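Local structure of dipeptide Epimerase (Enterococcus faecalis V583, 3JVA) at residues A29-V34 and Y45-P50; N127-D132 and P340-G345; E295-G300 and T327-G332; I299-A304 and L319-G324. The protein belongs to the mandelate racemase/muconate lactonizing enzyme family, pairing an enolase-type N-terminal domain with a TIM-barrel-like domain that holds a magnesium ion. All blocks are in the same frame, centred on the assembly; numbering follows the deposited sequence.

Contact 1 (A29-V34 and Y45-P50); sequences ADSAIV and YGEGGP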
loop_
_atom_site.group_PDB
_atom_site.type_symbol
_atom_site.label_atom_id
_atom_site.label_comp_id
_atom_site.label_asym_id
_atom_site.label_seq_id
_atom_site.Cartn_x
_atom_site.Cartn_y
_atom_site.Cartn_z
ATOM N N ALA B 29 5.782 -48.649 3.768
ATOM C CA ALA B 29 4.749 -47.670 3.460
ATOM C C ALA B 29 3.492 -48.175 4.150
ATOM O O ALA B 29 2.845 -49.106 3.673
ATOM C CB ALA B 29 4.528 -47.585 1.965
ATOM N N ASP B 30 3.163 -47.573 5.287
ATOM C CA ASP B 30 1.994 -47.989 6.045
ATOM C C ASP B 30 0.881 -46.960 5.895
ATOM O O ASP B 30 0.981 -45.841 6.402
ATOM C CB ASP B 30 2.378 -48.183 7.516
ATOM C CG ASP B 30 3.524 -49.177 7.691
ATOM O OD1 ASP B 30 3.759 -49.985 6.765
ATOM O OD2 ASP B 30 4.188 -49.161 8.749
ATOM N N SER B 31 -0.180 -47.345 5.193
ATOM C CA SER B 31 -1.296 -46.444 4.944
ATOM C C SER B 31 -2.653 -47.061 5.245
ATOM O O SER B 31 -2.762 -48.234 5.606
ATOM C CB SER B 31 -1.284 -46.003 3.482
ATOM O OG SER B 31 -1.361 -47.137 2.627
ATOM N N ALA B 32 -3.686 -46.249 5.078
ATOM C CA ALA B 32 -5.049 -46.697 5.297
ATOM C C ALA B 32 -5.679 -46.884 3.926
ATOM O O ALA B 32 -5.529 -46.030 3.053
ATOM C CB ALA B 32 -5.820 -45.644 6.098
ATOM N N ILE B 33 -6.343 -48.016 3.720
ATOM C CA ILE B 33 -7.017 -48.266 2.456
ATOM C C ILE B 33 -8.500 -48.416 2.750
ATOM O O ILE B 33 -8.894 -49.186 3.626
ATOM C CB ILE B 33 -6.478 -49.537 1.744
ATOM C CG1 ILE B 33 -5.064 -49.266 1.223
ATOM C CG2 ILE B 33 -7.397 -49.921 0.589
ATOM C CD1 ILE B 33 -4.438 -50.418 0.451
ATOM N N VAL B 34 -9.315 -47.660 2.022
ATOM C CA VAL B 34 -10.755 -47.681 2.216
ATOM C C VAL B 34 -11.476 -48.270 1.020
ATOM O O VAL B 34 -11.037 -48.140 -0.126
ATOM C CB VAL B 34 -11.310 -46.254 2.454
ATOM C CG1 VAL B 34 -12.822 -46.305 2.682
ATOM C CG2 VAL B 34 -10.629 -45.626 3.656
ATOM N N TYR B 45 -12.320 -47.550 -4.283
ATOM C CA TYR B 45 -11.116 -47.647 -3.467
ATOM C C TYR B 45 -10.465 -46.296 -3.221
ATOM O O TYR B 45 -10.389 -45.461 -4.115
ATOM C CB TYR B 45 -10.100 -48.567 -4.143
ATOM C CG TYR B 45 -10.581 -49.995 -4.260
ATOM C CD1 TYR B 45 -10.410 -50.896 -3.210
ATOM C CD2 TYR B 45 -11.234 -50.434 -5.409
ATOM C CE1 TYR B 45 -10.881 -52.210 -3.303
ATOM C CE2 TYR B 45 -11.708 -51.743 -5.515
ATOM C CZ TYR B 45 -11.527 -52.621 -4.459
ATOM O OH TYR B 45 -11.986 -53.914 -4.569
ATOM N N GLY B 46 -9.990 -46.097 -1.997
ATOM C CA GLY B 46 -9.332 -44.851 -1.657
ATOM C C GLY B 46 -8.169 -45.134 -0.728
ATOM O O GLY B 46 -8.064 -46.223 -0.165
ATOM N N GLU B 47 -7.273 -44.169 -0.585
ATOM C CA GLU B 47 -6.130 -44.351 0.295
ATOM C C GLU B 47 -5.844 -43.083 1.073
ATOM O O GLU B 47 -5.994 -41.976 0.560
ATOM C CB GLU B 47 -4.879 -44.748 -0.503
ATOM C CG GLU B 47 -3.629 -44.911 0.368
ATOM C CD GLU B 47 -2.435 -45.492 -0.389
ATOM O OE1 GLU B 47 -2.221 -45.096 -1.552
ATOM O OE2 GLU B 47 -1.707 -46.331 0.191
ATOM N N GLY B 48 -5.446 -43.271 2.323
ATOM C CA GLY B 48 -5.090 -42.164 3.180
ATOM C C GLY B 48 -3.626 -42.398 3.490
ATOM O O GLY B 48 -3.282 -43.328 4.225
ATOM N N GLY B 49 -2.764 -41.578 2.900
ATOM C CA GLY B 49 -1.336 -41.714 3.120
ATOM C C GLY B 49 -0.860 -40.745 4.183
ATOM O O GLY B 49 -0.853 -39.531 3.968
ATOM N N PRO B 50 -0.461 -41.253 5.350
ATOM C CA PRO B 50 0.012 -40.386 6.428
ATOM C C PRO B 50 1.395 -39.825 6.109
ATOM O O PRO B 50 2.030 -40.224 5.133
ATOM C CB PRO B 50 0.013 -41.318 7.637
ATOM C CG PRO B 50 0.379 -42.642 7.024
ATOM C CD PRO B 50 -0.468 -42.668 5.769
#
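The hydroxyl of Ser31 reaches across to the carboxylate of Glu47, with OG donating to OE2 over 2.6 Å on the lone pair that faces away from the other oxygen. In Glu47, CG stands anti to the backbone N (chi1 178°), 3.5 Å from Ala32 O, and the extended chain beyond it carries the carboxylate to Ser31. Two hydrogen-bonded pairs flank this residue. Ala32 N meets Gly48 O at 3.1 Å and Gly48 N returns to Ala32 O at 2.9 Å, while Val34 and Gly46 exchange bonds in the same way, Val34 N to Gly46 O being 2.9 Å. These are the strands of an antiparallel hairpin, 29-38 and 43-48, in the sheet of the N-terminal domain. Past the end of the second strand, Pro50 CG rests 3.3 Å from Asp30 O. Ala32, paired with Gly48, packs on Leu63 and Ile66 of helix 59-73, and Val34, paired with Gly46, on Ile66. On the other face, Ile33 and Glu47 touch Ile299. Glu47 is fixed further by Thr297 OG1 at OE2 and by Gly300 N at OE1, leaving its buried carboxylate held by three hydrogen bonds.

Contact 2 (N127-D132 and P340-G345); sequences NQVITD and PLLELG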
loop_
_atom_site.group_PDB
_atom_site.type_symbol
_atom_site.label_atom_id
_atom_site.label_comp_id
_atom_site.label_asym_id
_atom_site.label_seq_id
_atom_site.Cartn_x
_atom_site.Cartn_y
_atom_site.Cartn_z
ATOM N N ASN B 127 -4.922 -39.019 -21.509
ATOM C CA ASN B 127 -5.181 -40.309 -20.874
ATOM C C ASN B 127 -3.889 -40.940 -20.367
ATOM O O ASN B 127 -3.834 -42.135 -20.087
ATOM C CB ASN B 127 -5.865 -41.260 -21.858
ATOM C CG ASN B 127 -4.981 -41.620 -23.034
ATOM O OD1 ASN B 127 -3.889 -41.080 -23.194
ATOM N ND2 ASN B 127 -5.455 -42.534 -23.871
ATOM N N GLN B 128 -2.847 -40.127 -20.252
ATOM C CA GLN B 128 -1.559 -40.610 -19.772
ATOM C C GLN B 128 -0.778 -39.437 -19.197
ATOM O O GLN B 128 -1.122 -38.278 -19.436
ATOM C CB GLN B 128 -0.773 -41.238 -20.927
ATOM C CG GLN B 128 -0.357 -40.235 -21.997
ATOM C CD GLN B 128 0.277 -40.894 -23.212
ATOM O OE1 GLN B 128 0.922 -40.232 -24.019
ATOM N NE2 GLN B 128 0.082 -42.200 -23.351
ATOM N N VAL B 129 0.273 -39.736 -18.443
ATOM C CA VAL B 129 1.090 -38.683 -17.858
ATOM C C VAL B 129 2.514 -39.169 -17.603
ATOM O O VAL B 129 2.735 -40.315 -17.228
ATOM C CB VAL B 129 0.451 -38.160 -16.544
ATOM C CG1 VAL B 129 0.353 -39.275 -15.524
ATOM C CG2 VAL B 129 1.255 -36.985 -16.002
ATOM N N ILE B 130 3.477 -38.287 -17.845
ATOM C CA ILE B 130 4.887 -38.595 -17.646
ATOM C C ILE B 130 5.324 -38.216 -16.241
ATOM O O ILE B 130 5.108 -37.091 -15.799
ATOM C CB ILE B 130 5.771 -37.814 -18.642
ATOM C CG1 ILE B 130 5.442 -38.243 -20.074
ATOM C CG2 ILE B 130 7.248 -38.052 -18.325
ATOM C CD1 ILE B 130 6.094 -37.381 -21.137
ATOM N N THR B 131 5.938 -39.153 -15.534
ATOM C CA THR B 131 6.410 -38.860 -14.194
ATOM C C THR B 131 7.923 -38.892 -14.121
ATOM O O THR B 131 8.586 -39.532 -14.943
ATOM C CB THR B 131 5.878 -39.868 -13.152
ATOM O OG1 THR B 131 6.438 -39.554 -11.871
ATOM C CG2 THR B 131 6.272 -41.299 -13.526
ATOM N N ASP B 132 8.470 -38.175 -13.146
ATOM C CA ASP B 132 9.906 -38.194 -12.935
ATOM C C ASP B 132 10.093 -39.363 -11.980
ATOM O O ASP B 132 9.150 -40.108 -11.698
ATOM C CB ASP B 132 10.396 -36.901 -12.253
ATOM C CG ASP B 132 9.772 -36.678 -10.869
ATOM O OD1 ASP B 132 9.481 -37.666 -10.154
ATOM O OD2 ASP B 132 9.592 -35.503 -10.484
ATOM N N PRO B 340 8.445 -44.146 -17.068
ATOM C CA PRO B 340 8.069 -42.731 -16.969
ATOM C C PRO B 340 6.652 -42.432 -17.450
ATOM O O PRO B 340 6.000 -41.519 -16.941
ATOM C CB PRO B 340 9.128 -42.033 -17.821
ATOM C CG PRO B 340 9.414 -43.063 -18.889
ATOM C CD PRO B 340 9.502 -44.343 -18.079
ATOM N N LEU B 341 6.170 -43.202 -18.423
ATOM C CA LEU B 341 4.839 -42.978 -18.959
ATOM C C LEU B 341 3.760 -43.813 -18.279
ATOM O O LEU B 341 3.740 -45.041 -18.382
ATOM C CB LEU B 341 4.818 -43.248 -20.467
ATOM C CG LEU B 341 3.480 -42.966 -21.156
ATOM C CD1 LEU B 341 3.155 -41.483 -21.068
ATOM C CD2 LEU B 341 3.549 -43.411 -22.607
ATOM N N LEU B 342 2.860 -43.133 -17.578
ATOM C CA LEU B 342 1.771 -43.809 -16.899
ATOM C C LEU B 342 0.549 -43.723 -17.810
ATOM O O LEU B 342 -0.073 -42.664 -17.939
ATOM C CB LEU B 342 1.494 -43.130 -15.550
ATOM C CG LEU B 342 2.732 -42.859 -14.683
ATOM C CD1 LEU B 342 2.313 -42.185 -13.380
ATOM C CD2 LEU B 342 3.473 -44.161 -14.396
ATOM N N GLU B 343 0.233 -44.832 -18.476
ATOM C CA GLU B 343 -0.913 -44.879 -19.376
ATOM C C GLU B 343 -2.077 -45.404 -18.550
ATOM O O GLU B 343 -1.997 -46.494 -17.983
ATOM C CB GLU B 343 -0.612 -45.804 -20.556
ATOM C CG GLU B 343 0.676 -45.442 -21.275
ATOM C CD GLU B 343 0.905 -46.271 -22.524
ATOM O OE1 GLU B 343 0.146 -46.104 -23.502
ATOM O OE2 GLU B 343 1.843 -47.091 -22.523
ATOM N N LEU B 344 -3.158 -44.634 -18.494
ATOM C CA LEU B 344 -4.306 -44.988 -17.664
ATOM C C LEU B 344 -5.314 -46.035 -18.142
ATOM O O LEU B 344 -5.999 -46.651 -17.321
ATOM C CB LEU B 344 -5.024 -43.696 -17.261
ATOM C CG LEU B 344 -4.040 -42.743 -16.564
ATOM C CD1 LEU B 344 -4.712 -41.431 -16.227
ATOM C CD2 LEU B 344 -3.500 -43.414 -15.310
ATOM N N GLY B 345 -5.418 -46.248 -19.447
ATOM C CA GLY B 345 -6.348 -47.254 -19.931
ATOM C C GLY B 345 -7.812 -46.855 -19.887
ATOM O O GLY B 345 -8.154 -45.744 -19.476
#
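The first strand of the TIM-barrel-like domain, with Val129 near its start, gains an antiparallel partner from near the C terminus, where Leu342 pairs with it. Val129 N donates to Leu342 O at 3.0 Å, and Leu342 N returns to Val129 O at 2.8 Å. The backbone bonding continues to either side with Thr131 N to Pro340 O at 2.8 Å and with Leu344 N to Asn127 O at 3.0 Å. Gln128 and Leu341 lie on the outer, more open face. Leu341 carries CG anti to its backbone N (chi1 -177°), and its two methyls lie against the glutamine amide: CD1 is 3.6 Å from Gln128 CD, and CD2 is 3.7 Å from Gln128 NE2. Strand 341-343 is thus an addition to the barrel sheet, running against strand 128-134 near its start, whereas further along that strand Asp132 bonds through its backbone to Ala317 at the end of strand 314-317, the last parallel strand. The face toward helix 298-310 carries Val129 and Leu342, side by side and pointing the same way, with Val129 CG1 4.0 Å from Leu342 CB. Thr131 joins them: its methyl CG2 stands 4.0 Å from Leu342 CG, a direction set by chi1 177°, which sends OG1 anti to the backbone N and leaves CG2 for the leucine. That hydroxyl donates to Asp132 O and also bonds Leu319 N. Helix 298-310 backs this face, Ala308 meeting Val129 while Ala305 and Ala309 meet Leu344; Val334 touches Leu342.

Contact 3 (E295-G300 and T327-G332); sequences EETTIG and TAPVTG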
loop_
_atom_site.group_PDB
_atom_site.type_symbol
_atom_site.label_atom_id
_atom_site.label_comp_id
_atom_site.label_asym_id
_atom_site.label_seq_id
_atom_site.Cartn_x
_atom_site.Cartn_y
_atom_site.Cartn_z
ATOM N N GLU B 295 4.644 -42.479 2.201
ATOM C CA GLU B 295 3.830 -43.600 2.650
ATOM C C GLU B 295 2.502 -43.855 1.941
ATOM O O GLU B 295 1.549 -44.323 2.566
ATOM C CB GLU B 295 3.610 -43.513 4.166
ATOM C CG GLU B 295 4.924 -43.528 4.945
ATOM C CD GLU B 295 4.810 -44.169 6.316
ATOM O OE1 GLU B 295 4.579 -45.401 6.385
ATOM O OE2 GLU B 295 4.955 -43.444 7.323
ATOM N N GLU B 296 2.414 -43.530 0.653
ATOM C CA GLU B 296 1.194 -43.855 -0.071
ATOM C C GLU B 296 1.573 -44.875 -1.135
ATOM O O GLU B 296 2.760 -45.093 -1.406
ATOM C CB GLU B 296 0.505 -42.626 -0.680
ATOM C CG GLU B 296 1.252 -41.844 -1.724
ATOM C CD GLU B 296 0.415 -40.665 -2.192
ATOM O OE1 GLU B 296 -0.640 -40.898 -2.823
ATOM O OE2 GLU B 296 0.797 -39.512 -1.909
ATOM N N THR B 297 0.577 -45.501 -1.739
ATOM C CA THR B 297 0.860 -46.543 -2.703
ATOM C C THR B 297 0.013 -46.485 -3.968
ATOM O O THR B 297 -0.354 -45.409 -4.432
ATOM C CB THR B 297 0.716 -47.923 -2.015
ATOM O OG1 THR B 297 -0.617 -48.072 -1.500
ATOM C CG2 THR B 297 1.688 -48.022 -0.838
ATOM N N THR B 298 -0.294 -47.653 -4.516
ATOM C CA THR B 298 -1.045 -47.752 -5.758
ATOM C C THR B 298 -2.300 -46.893 -5.892
ATOM O O THR B 298 -2.463 -46.181 -6.884
ATOM C CB THR B 298 -1.414 -49.218 -6.038
ATOM O OG1 THR B 298 -0.229 -50.021 -5.959
ATOM C CG2 THR B 298 -2.029 -49.355 -7.420
ATOM N N ILE B 299 -3.192 -46.956 -4.912
ATOM C CA ILE B 299 -4.424 -46.176 -4.999
ATOM C C ILE B 299 -4.166 -44.666 -5.042
ATOM O O ILE B 299 -4.682 -43.963 -5.914
ATOM C CB ILE B 299 -5.355 -46.500 -3.828
ATOM C CG1 ILE B 299 -5.723 -47.988 -3.864
ATOM C CG2 ILE B 299 -6.611 -45.634 -3.913
ATOM C CD1 ILE B 299 -6.448 -48.481 -2.624
ATOM N N GLY B 300 -3.371 -44.170 -4.103
ATOM C CA GLY B 300 -3.073 -42.749 -4.083
ATOM C C GLY B 300 -2.408 -42.282 -5.366
ATOM O O GLY B 300 -2.747 -41.228 -5.911
ATOM N N THR B 327 5.875 -55.007 -3.163
ATOM C CA THR B 327 4.754 -55.746 -3.721
ATOM C C THR B 327 3.545 -54.815 -3.813
ATOM O O THR B 327 3.499 -53.790 -3.134
ATOM C CB THR B 327 4.430 -57.000 -2.863
ATOM O OG1 THR B 327 3.576 -57.877 -3.606
ATOM C CG2 THR B 327 3.752 -56.608 -1.557
ATOM N N ALA B 328 2.586 -55.160 -4.668
ATOM C CA ALA B 328 1.397 -54.335 -4.859
ATOM C C ALA B 328 0.295 -54.662 -3.858
ATOM O O ALA B 328 -0.071 -55.824 -3.681
ATOM C CB ALA B 328 0.871 -54.508 -6.271
ATOM N N PRO B 329 -0.254 -53.633 -3.193
ATOM C CA PRO B 329 -1.320 -53.847 -2.209
ATOM C C PRO B 329 -2.673 -54.146 -2.853
ATOM O O PRO B 329 -3.582 -54.660 -2.195
ATOM C CB PRO B 329 -1.322 -52.540 -1.415
ATOM C CG PRO B 329 -0.950 -51.517 -2.472
ATOM C CD PRO B 329 0.161 -52.217 -3.237
ATOM N N VAL B 330 -2.794 -53.832 -4.138
ATOM C CA VAL B 330 -4.031 -54.047 -4.882
ATOM C C VAL B 330 -3.736 -54.483 -6.314
ATOM O O VAL B 330 -2.579 -54.563 -6.722
ATOM C CB VAL B 330 -4.874 -52.757 -4.954
ATOM C CG1 VAL B 330 -5.182 -52.253 -3.552
ATOM C CG2 VAL B 330 -4.128 -51.702 -5.763
ATOM N N THR B 331 -4.794 -54.754 -7.069
ATOM C CA THR B 331 -4.668 -55.167 -8.465
ATOM C C THR B 331 -5.056 -53.984 -9.350
ATOM O O THR B 331 -5.970 -53.233 -9.017
ATOM C CB THR B 331 -5.615 -56.354 -8.787
ATOM O OG1 THR B 331 -5.272 -57.479 -7.970
ATOM C CG2 THR B 331 -5.509 -56.748 -10.255
ATOM N N GLY B 332 -4.356 -53.811 -10.467
ATOM C CA GLY B 332 -4.675 -52.723 -11.375
ATOM C C GLY B 332 -4.059 -51.385 -11.014
ATOM O O GLY B 332 -3.227 -51.295 -10.113
#
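This is a contact of side-chain packing without hydrogen bonds, in which Thr297, Thr298 and Ile299 at the start of helix 298-310 meet Pro329 and Val330 of a loop near the C terminus. The proline ring comes against both threonine hydroxyls: its CG lies 3.6 Å from Thr297 OG1, and its CD is 3.5 Å from Thr298 OG1. Thr297 occupies the N-cap position, yet its side chain makes no capping bond, and its OG1 is instead hydrogen-bonded to Glu47 OE2 of the N-terminal domain. Thr298 presents a different branch to each neighbour. With chi1 -52°, its hydroxyl stands beside the backbone N and faces Pro329, while the methyl CG2 lies anti to that N and is 3.6 Å from Val330 CG2. The same methyl also approaches Gly332 O, in the weakly bonded strand 331-332, at 3.5 Å. The side chains of Thr298 and Val330 run past each other in opposite directions, whereas Ile299 crosses Val330 at about a right angle, its CD1 4.1 Å from Val330 CG1. Ile352 of strand 352-353 touches both Ile299 and Val330 and completes this apolar cluster. Pro329 also packs on Ser11 and Ile13 of strand 3-21. Helix start and C-terminal loop therefore meet where the barrel domain abuts the N-terminal domain, the two-domain interface characteristic of the enolase superfamily.

Contact 4 (I299-A304 and L319-G324); sequences IGITAA and LDATFG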
loop_
_atom_site.group_PDB
_atom_site.type_symbol
_atom_site.label_atom_id
_atom_site.label_comp_id
_atom_site.label_asym_id
_atom_site.label_seq_id
_atom_site.Cartn_x
_atom_site.Cartn_y
_atom_site.Cartn_z
ATOM N N ILE B 299 -3.192 -46.956 -4.912
ATOM C CA ILE B 299 -4.424 -46.176 -4.999
ATOM C C ILE B 299 -4.166 -44.666 -5.042
ATOM O O ILE B 299 -4.682 -43.963 -5.914
ATOM C CB ILE B 299 -5.355 -46.500 -3.828
ATOM C CG1 ILE B 299 -5.723 -47.988 -3.864
ATOM C CG2 ILE B 299 -6.611 -45.634 -3.913
ATOM C CD1 ILE B 299 -6.448 -48.481 -2.624
ATOM N N GLY B 300 -3.371 -44.170 -4.103
ATOM C CA GLY B 300 -3.073 -42.749 -4.083
ATOM C C GLY B 300 -2.408 -42.282 -5.366
ATOM O O GLY B 300 -2.747 -41.228 -5.911
ATOM N N ILE B 301 -1.458 -43.070 -5.858
ATOM C CA ILE B 301 -0.748 -42.715 -7.074
ATOM C C ILE B 301 -1.676 -42.703 -8.279
ATOM O O ILE B 301 -1.610 -41.801 -9.115
ATOM C CB ILE B 301 0.415 -43.699 -7.354
ATOM C CG1 ILE B 301 1.539 -43.482 -6.335
ATOM C CG2 ILE B 301 0.913 -43.522 -8.779
ATOM C CD1 ILE B 301 2.200 -42.098 -6.422
ATOM N N THR B 302 -2.542 -43.704 -8.368
ATOM C CA THR B 302 -3.458 -43.799 -9.495
ATOM C C THR B 302 -4.431 -42.628 -9.531
ATOM O O THR B 302 -4.673 -42.043 -10.592
ATOM C CB THR B 302 -4.214 -45.143 -9.454
ATOM O OG1 THR B 302 -3.254 -46.209 -9.468
ATOM C CG2 THR B 302 -5.131 -45.287 -10.669
ATOM N N ALA B 303 -4.972 -42.267 -8.372
ATOM C CA ALA B 303 -5.902 -41.150 -8.305
ATOM C C ALA B 303 -5.193 -39.889 -8.798
ATOM O O ALA B 303 -5.718 -39.152 -9.631
ATOM C CB ALA B 303 -6.395 -40.958 -6.868
ATOM N N ALA B 304 -3.988 -39.655 -8.292
ATOM C CA ALA B 304 -3.222 -38.478 -8.690
ATOM C C ALA B 304 -2.909 -38.470 -10.187
ATOM O O ALA B 304 -2.947 -37.417 -10.823
ATOM C CB ALA B 304 -1.929 -38.396 -7.873
ATOM N N LEU B 319 5.112 -38.789 -9.387
ATOM C CA LEU B 319 4.295 -39.899 -8.889
ATOM C C LEU B 319 5.051 -41.206 -9.078
ATOM O O LEU B 319 4.703 -42.017 -9.932
ATOM C CB LEU B 319 2.976 -39.932 -9.665
ATOM C CG LEU B 319 2.179 -38.623 -9.648
ATOM C CD1 LEU B 319 1.021 -38.715 -10.630
ATOM C CD2 LEU B 319 1.674 -38.341 -8.232
ATOM N N ASP B 320 6.067 -41.405 -8.248
ATOM C CA ASP B 320 6.936 -42.573 -8.339
ATOM C C ASP B 320 6.848 -43.566 -7.184
ATOM O O ASP B 320 7.649 -44.495 -7.111
ATOM C CB ASP B 320 8.382 -42.085 -8.457
ATOM C CG ASP B 320 8.823 -41.273 -7.247
ATOM O OD1 ASP B 320 7.955 -40.841 -6.450
ATOM O OD2 ASP B 320 10.041 -41.054 -7.093
ATOM N N ALA B 321 5.881 -43.389 -6.291
ATOM C CA ALA B 321 5.770 -44.282 -5.141
ATOM C C ALA B 321 5.657 -45.774 -5.470
ATOM O O ALA B 321 6.243 -46.601 -4.771
ATOM C CB ALA B 321 4.601 -43.854 -4.256
ATOM N N THR B 322 4.923 -46.137 -6.520
ATOM C CA THR B 322 4.783 -47.559 -6.829
ATOM C C THR B 322 6.096 -48.213 -7.231
ATOM O O THR B 322 6.266 -49.423 -7.059
ATOM C CB THR B 322 3.740 -47.837 -7.946
ATOM O OG1 THR B 322 4.208 -47.322 -9.200
ATOM C CG2 THR B 322 2.399 -47.198 -7.598
ATOM N N PHE B 323 7.029 -47.416 -7.747
ATOM C CA PHE B 323 8.321 -47.948 -8.181
ATOM C C PHE B 323 9.196 -48.419 -7.026
ATOM O O PHE B 323 10.136 -49.189 -7.231
ATOM C CB PHE B 323 9.101 -46.900 -8.986
ATOM C CG PHE B 323 8.308 -46.250 -10.082
ATOM C CD1 PHE B 323 7.273 -46.923 -10.719
ATOM C CD2 PHE B 323 8.622 -44.959 -10.497
ATOM C CE1 PHE B 323 6.559 -46.321 -11.754
ATOM C CE2 PHE B 323 7.917 -44.348 -11.532
ATOM C CZ PHE B 323 6.887 -45.027 -12.160
ATOM N N GLY B 324 8.898 -47.951 -5.817
ATOM C CA GLY B 324 9.690 -48.346 -4.665
ATOM C C GLY B 324 9.023 -49.340 -3.732
ATOM O O GLY B 324 9.505 -49.562 -2.620
#
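Leu319, just past the last parallel strand of the barrel, packs on Ile301 and Ala304 of helix 298-310, the helix that precedes this strand in the alternating beta-alpha order of the TIM-barrel-like domain. Its CD2 sits 3.6 Å from Ala304 CB, and its CB is 4.0 Å from Ile301 CD1. Ile290 of strand 287-290 touches both Leu319 and Ala304, so this end of the contact packs against the barrel strands. Asp320 turns away from the helix; its OD2 accepts a hydrogen bond from Thr134 N, and its side chain is about 10 Å from the magnesium ion and about 5 Å from a bound glycerol. Ala321 then opens a short 3-10 turn and faces the helix again, with CB 3.7 Å from both CG1 and CD1 of Ile301. The isoleucine brings its long branch here through a bend at chi2 (-64°), which carries CD1 round toward Leu319 and Ala321. Thr322 follows along the turn. Its two branches divide the work, OG1 bonding Ser335 O while the methyl meets the isoleucine: Thr322 CG2 lies 4.0 Å from Ile301 CG1 and just as near to Ile301 CB.

From the N terminus, contact 1 closes first, joining neighbouring strands of the N-terminal domain across a short hairpin turn. Contact 2 opens afterwards and closes the long loop, bringing the first barrel strand to a strand near the C terminus. Contacts 3 and 4 are nested inside that loop, both starting at or just before the first turn of helix 298-310 and sharing Ile299 and Gly300; contact 4 is completed before the chain reaches the second segment of contact 3. Glu47 ties contact 1 to this helix start, bridging the two domains, while Thr131 links contact 2 to contact 4 through Leu319. Contacts 1 and 2 do not touch, their centres lying about 22 Å apart.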